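Local coordinates for NADPH-dependent nitro/flavin reductase (Bacillus subtilis, PDB 3N2S), which is a homodimeric FMN-containing oxidoreductase that uses NADPH to reduce flavin mononucleotide, and also reduces nitroaromatic compounds, quinones and azo dyes, at residues R58-L63 / G74-F79; D143-V148 / V155-G160. One frame throughout, in Å; residues are numbered along the deposited sequence.

Contact 1 of 2, residues R58-L63 / G74-F79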
loop_
_atom_site.group_PDB
_atom_site.type_symbol
_atom_site.label_atom_id
_atom_site.label_comp_id
_atom_site.label_asym_id
_atom_site.label_seq_id
_atom_site.Cartn_x
_atom_site.Cartn_y
_atom_site.Cartn_z
ATOM N N ARG A 58 -11.457 15.329 16.687
ATOM C CA ARG A 58 -12.488 14.757 17.560
ATOM C C ARG A 58 -13.533 14.022 16.746
ATOM O O ARG A 58 -13.838 12.872 17.052
ATOM C CB ARG A 58 -13.152 15.839 18.446
ATOM C CG ARG A 58 -14.026 15.216 19.542
ATOM C CD ARG A 58 -15.170 16.122 19.966
ATOM N NE ARG A 58 -16.014 16.564 18.845
ATOM C CZ ARG A 58 -17.040 15.878 18.352
ATOM N NH1 ARG A 58 -17.743 16.362 17.339
ATOM N NH2 ARG A 58 -17.364 14.697 18.861
ATOM N N GLU A 59 -14.085 14.671 15.707
ATOM C CA GLU A 59 -15.105 14.046 14.861
ATOM C C GLU A 59 -14.579 12.758 14.253
ATOM O O GLU A 59 -15.276 11.748 14.267
ATOM C CB GLU A 59 -15.549 14.986 13.721
ATOM C CG GLU A 59 -16.345 16.202 14.145
ATOM C CD GLU A 59 -16.564 17.143 12.979
ATOM O OE1 GLU A 59 -15.611 17.870 12.599
ATOM O OE2 GLU A 59 -17.671 17.097 12.401
ATOM N N LEU A 60 -13.359 12.789 13.702
ATOM C CA LEU A 60 -12.746 11.610 13.080
ATOM C C LEU A 60 -12.545 10.497 14.094
ATOM O O LEU A 60 -12.791 9.336 13.771
ATOM C CB LEU A 60 -11.411 11.984 12.394
ATOM C CG LEU A 60 -11.522 12.955 11.187
ATOM C CD1 LEU A 60 -10.167 13.450 10.758
ATOM C CD2 LEU A 60 -12.325 12.342 10.012
ATOM N N SER A 61 -12.147 10.840 15.330
ATOM C CA SER A 61 -11.985 9.851 16.396
ATOM C C SER A 61 -13.328 9.125 16.624
ATOM O O SER A 61 -13.356 7.899 16.693
ATOM C CB SER A 61 -11.541 10.537 17.693
ATOM O OG SER A 61 -11.629 9.617 18.766
ATOM N N VAL A 62 -14.433 9.898 16.726
ATOM C CA VAL A 62 -15.786 9.353 16.945
ATOM C C VAL A 62 -16.186 8.460 15.781
ATOM O O VAL A 62 -16.584 7.302 16.001
ATOM C CB VAL A 62 -16.841 10.462 17.211
ATOM C CG1 VAL A 62 -18.254 9.877 17.264
ATOM C CG2 VAL A 62 -16.521 11.191 18.503
ATOM N N LEU A 63 -16.051 8.978 14.542
ATOM C CA LEU A 63 -16.386 8.223 13.326
ATOM C C LEU A 63 -15.567 6.944 13.238
ATOM O O LEU A 63 -16.094 5.928 12.798
ATOM C CB LEU A 63 -16.223 9.095 12.054
ATOM C CG LEU A 63 -17.124 10.344 11.970
ATOM C CD1 LEU A 63 -16.661 11.305 10.859
ATOM C CD2 LEU A 63 -18.594 9.964 11.836
ATOM N N GLY A 74 0.730 13.687 17.934
ATOM C CA GLY A 74 1.556 14.798 17.457
ATOM C C GLY A 74 1.002 15.451 16.205
ATOM O O GLY A 74 1.271 16.632 15.945
ATOM N N HIS A 75 0.262 14.655 15.386
ATOM C CA HIS A 75 -0.418 15.068 14.146
ATOM C C HIS A 75 -1.240 13.899 13.643
ATOM O O HIS A 75 -0.832 12.746 13.844
ATOM C CB HIS A 75 0.592 15.493 13.056
ATOM C CG HIS A 75 0.020 16.433 12.024
ATOM N ND1 HIS A 75 -0.585 17.622 12.388
ATOM C CD2 HIS A 75 0.023 16.352 10.675
ATOM C CE1 HIS A 75 -0.952 18.209 11.262
ATOM N NE2 HIS A 75 -0.594 17.492 10.206
ATOM N N PHE A 76 -2.374 14.180 12.981
ATOM C CA PHE A 76 -3.195 13.126 12.391
ATOM C C PHE A 76 -3.252 13.310 10.876
ATOM O O PHE A 76 -3.745 14.335 10.399
ATOM C CB PHE A 76 -4.599 13.059 13.015
ATOM C CG PHE A 76 -5.411 11.857 12.584
ATOM C CD1 PHE A 76 -5.000 10.564 12.907
ATOM C CD2 PHE A 76 -6.597 12.014 11.863
ATOM C CE1 PHE A 76 -5.752 9.458 12.490
ATOM C CE2 PHE A 76 -7.345 10.913 11.465
ATOM C CZ PHE A 76 -6.925 9.646 11.792
ATOM N N PHE A 77 -2.711 12.343 10.134
ATOM C CA PHE A 77 -2.690 12.374 8.673
ATOM C C PHE A 77 -3.801 11.496 8.113
ATOM O O PHE A 77 -4.014 10.396 8.610
ATOM C CB PHE A 77 -1.337 11.881 8.129
ATOM C CG PHE A 77 -0.118 12.682 8.539
ATOM C CD1 PHE A 77 0.375 13.698 7.722
ATOM C CD2 PHE A 77 0.589 12.364 9.698
ATOM C CE1 PHE A 77 1.543 14.393 8.066
ATOM C CE2 PHE A 77 1.737 13.088 10.061
ATOM C CZ PHE A 77 2.209 14.089 9.236
ATOM N N VAL A 78 -4.489 11.963 7.061
ATOM C CA VAL A 78 -5.501 11.130 6.400
ATOM C C VAL A 78 -5.015 10.870 4.979
ATOM O O VAL A 78 -4.834 11.821 4.204
ATOM C CB VAL A 78 -6.967 11.660 6.455
ATOM C CG1 VAL A 78 -7.915 10.723 5.688
ATOM C CG2 VAL A 78 -7.430 11.824 7.903
ATOM N N PHE A 79 -4.803 9.581 4.641
ATOM C CA PHE A 79 -4.356 9.193 3.306
ATOM C C PHE A 79 -5.550 8.952 2.433
ATOM O O PHE A 79 -6.441 8.185 2.812
ATOM C CB PHE A 79 -3.421 7.955 3.342
ATOM C CG PHE A 79 -2.026 8.339 3.765
ATOM C CD1 PHE A 79 -1.021 8.521 2.820
ATOM C CD2 PHE A 79 -1.728 8.578 5.107
ATOM C CE1 PHE A 79 0.262 8.925 3.208
ATOM C CE2 PHE A 79 -0.440 8.959 5.497
ATOM C CZ PHE A 79 0.545 9.137 4.542
#
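Helix-on-sheet packing of the alpha-beta-alpha sandwich brings Leu60 of helix 54-63 onto Phe76 and Val78 of strand 75-82, with 9.7 Å between Leu60 CA and Phe76 CA. One methyl does the touching. Leu60 CD1 lies 3.9 Å from Phe76 CE2 and 4.0 Å from Phe76 CD2; since it sits near the plane of the ring, it meets the aromatic edge and not the pi face. The same methyl stands 4.3 Å from Val78 CG2, a looser touch. Phe76 carries CG anti to its backbone N, and this chi1 of -171° leaves the CD2-CE2 edge of the ring beside Leu60 CD1. Val78, two residues on, offers its branch on the same face, and Val51 of the neighbouring strand 46-51 touches both Leu60 and Val78. The intervening Phe77 points to the reverse face, where it packs on Tyr182 of the second subunit, and His75 NE2 hydrogen-bonds that tyrosine's OH. At the start of the strand, Gly74 and His75 together stand opposite the single residue Val163, a classic bulge. With carbon alone meeting carbon, the helix-strand contact rests on dispersion and burial, without a directional bond to fix the leucine's rotation.

Contact 2 of 2, residues D143-V148 / V155-G160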
loop_
_atom_site.group_PDB
_atom_site.type_symbol
_atom_site.label_atom_id
_atom_site.label_comp_id
_atom_site.label_asym_id
_atom_site.label_seq_id
_atom_site.Cartn_x
_atom_site.Cartn_y
_atom_site.Cartn_z
ATOM N N ASP A 143 -18.894 8.747 4.315
ATOM C CA ASP A 143 -19.720 9.883 3.881
ATOM C C ASP A 143 -19.531 11.038 4.852
ATOM O O ASP A 143 -19.344 12.167 4.423
ATOM C CB ASP A 143 -21.205 9.496 3.752
ATOM C CG ASP A 143 -22.002 10.390 2.794
ATOM O OD1 ASP A 143 -22.119 11.607 3.070
ATOM O OD2 ASP A 143 -22.545 9.863 1.796
ATOM N N LYS A 144 -19.479 10.749 6.162
ATOM C CA LYS A 144 -19.256 11.784 7.168
ATOM C C LYS A 144 -17.803 12.245 7.187
ATOM O O LYS A 144 -17.555 13.429 7.389
ATOM C CB LYS A 144 -19.750 11.334 8.553
ATOM C CG LYS A 144 -21.270 11.171 8.579
ATOM C CD LYS A 144 -21.821 10.845 9.959
ATOM C CE LYS A 144 -23.293 10.481 9.930
ATOM N NZ LYS A 144 -24.142 11.562 9.356
ATOM N N VAL A 145 -16.842 11.334 6.951
ATOM C CA VAL A 145 -15.406 11.660 6.877
ATOM C C VAL A 145 -15.148 12.630 5.697
ATOM O O VAL A 145 -14.472 13.651 5.884
ATOM C CB VAL A 145 -14.524 10.379 6.823
ATOM C CG1 VAL A 145 -13.074 10.714 6.504
ATOM C CG2 VAL A 145 -14.615 9.599 8.142
ATOM N N THR A 146 -15.789 12.367 4.517
ATOM C CA THR A 146 -15.632 13.251 3.360
ATOM C C THR A 146 -16.207 14.642 3.651
ATOM O O THR A 146 -15.679 15.627 3.133
ATOM C CB THR A 146 -16.205 12.633 2.067
ATOM O OG1 THR A 146 -17.607 12.414 2.209
ATOM C CG2 THR A 146 -15.503 11.334 1.667
ATOM N N GLU A 147 -17.259 14.732 4.507
ATOM C CA GLU A 147 -17.828 16.021 4.904
ATOM C C GLU A 147 -16.866 16.755 5.847
ATOM O O GLU A 147 -16.703 17.965 5.711
ATOM C CB GLU A 147 -19.191 15.854 5.600
ATOM C CG GLU A 147 -20.300 15.315 4.728
ATOM C CD GLU A 147 -21.637 15.455 5.421
ATOM O OE1 GLU A 147 -22.193 14.424 5.860
ATOM O OE2 GLU A 147 -22.103 16.606 5.582
ATOM N N VAL A 148 -16.224 16.029 6.806
ATOM C CA VAL A 148 -15.259 16.634 7.743
ATOM C C VAL A 148 -14.068 17.218 6.947
ATOM O O VAL A 148 -13.644 18.357 7.186
ATOM C CB VAL A 148 -14.783 15.611 8.828
ATOM C CG1 VAL A 148 -13.587 16.134 9.623
ATOM C CG2 VAL A 148 -15.911 15.218 9.769
ATOM N N VAL A 155 -11.948 11.527 -4.880
ATOM C CA VAL A 155 -11.067 11.522 -3.705
ATOM C C VAL A 155 -11.711 10.572 -2.687
ATOM O O VAL A 155 -12.887 10.734 -2.346
ATOM C CB VAL A 155 -10.740 12.926 -3.118
ATOM C CG1 VAL A 155 -9.894 12.811 -1.849
ATOM C CG2 VAL A 155 -10.017 13.797 -4.134
ATOM N N LEU A 156 -10.960 9.537 -2.266
ATOM C CA LEU A 156 -11.481 8.570 -1.315
ATOM C C LEU A 156 -10.571 8.454 -0.086
ATOM O O LEU A 156 -9.482 7.877 -0.200
ATOM C CB LEU A 156 -11.653 7.178 -1.989
ATOM C CG LEU A 156 -12.404 6.103 -1.167
ATOM C CD1 LEU A 156 -13.926 6.424 -1.080
ATOM C CD2 LEU A 156 -12.240 4.732 -1.793
ATOM N N PRO A 157 -11.012 8.912 1.109
ATOM C CA PRO A 157 -10.187 8.688 2.322
ATOM C C PRO A 157 -10.095 7.169 2.570
ATOM O O PRO A 157 -11.075 6.457 2.406
ATOM C CB PRO A 157 -10.966 9.414 3.429
ATOM C CG PRO A 157 -11.910 10.383 2.683
ATOM C CD PRO A 157 -12.281 9.600 1.445
ATOM N N LEU A 158 -8.886 6.667 2.839
ATOM C CA LEU A 158 -8.645 5.231 3.003
ATOM C C LEU A 158 -8.392 4.875 4.455
ATOM O O LEU A 158 -8.917 3.879 4.949
ATOM C CB LEU A 158 -7.422 4.795 2.150
ATOM C CG LEU A 158 -7.429 5.203 0.668
ATOM C CD1 LEU A 158 -6.153 4.745 -0.017
ATOM C CD2 LEU A 158 -8.652 4.603 -0.058
ATOM N N PHE A 159 -7.524 5.653 5.114
ATOM C CA PHE A 159 -7.155 5.432 6.524
ATOM C C PHE A 159 -6.442 6.666 7.026
ATOM O O PHE A 159 -5.885 7.429 6.232
ATOM C CB PHE A 159 -6.216 4.205 6.693
ATOM C CG PHE A 159 -5.053 4.195 5.718
ATOM C CD1 PHE A 159 -3.890 4.907 5.990
ATOM C CD2 PHE A 159 -5.128 3.480 4.520
ATOM C CE1 PHE A 159 -2.849 4.934 5.074
ATOM C CE2 PHE A 159 -4.073 3.504 3.602
ATOM C CZ PHE A 159 -2.943 4.232 3.882
ATOM N N GLY A 160 -6.457 6.828 8.339
ATOM C CA GLY A 160 -5.678 7.854 9.000
ATOM C C GLY A 160 -4.360 7.242 9.446
ATOM O O GLY A 160 -4.172 6.005 9.413
#
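Pro157 and the pair Val145 and Thr146 meet through the proline ring carbons CB, CG and CD, and each can be followed in turn. Pro157 CB lies 3.9 Å from Val145 CG1, the branch set anti to its own backbone N (chi1 170°). Farther out, Pro157 CG is shared: 4.0 Å from Val145 CG1 and 3.9 Å from Thr146 CG2. Where the ring turns back to the main chain, Pro157 CD makes the closest approach, 3.7 Å to Thr146 CG2. The valine and proline run past each other in opposite senses, whereas the threonine crosses the ring nearly at a right angle. Helix 142-149 is thereby seated on strand 155-164 of the antiparallel sheet, Thr146 CA and Pro157 CA being 7.2 Å apart; just beyond, the strand bulges in the classic way, Leu158 and Phe159 sharing Phe79 as their partner on strand 75-82. The threonine hydroxyl is turned back to its own helix: Thr146 OG1 donates to Asp143 O at 2.8 Å, arriving 36° out of the carbonyl plane with a C=O...O angle of 117°, and it also pairs with Tyr240 OH. Lacking the methyl and the hydroxyl, an alanine at Thr146 is likely to leave a gap beside Pro157 CD and Tyr240 OH without this partner. Ile138, in a loop, touches both Val145 and Pro157.

Along the chain the two contacts come in series, neither nesting nor crossing. From the N terminus, helix 54-63 leads through a loop of eleven residues to strand 75-82, and contact 1 closes that loop. Contact 2 follows, closing the short loop between helix 142-149 and strand 155-164. Their centres lie 10 Å apart, and the two strands are antiparallel neighbours: Phe79 O and Leu158 N, 2.9 Å apart, form a probable hydrogen bond. A second probable one joins Phe79 N to Phe159 O, also at 2.9 Å, and Phe76 CZ packs 3.5 Å from Gly160 CA. The helices also meet, Glu59 OE2 lying 3.7 Å from Val148 CG2. Strands 75-82 and 155-164 also touch the second subunit.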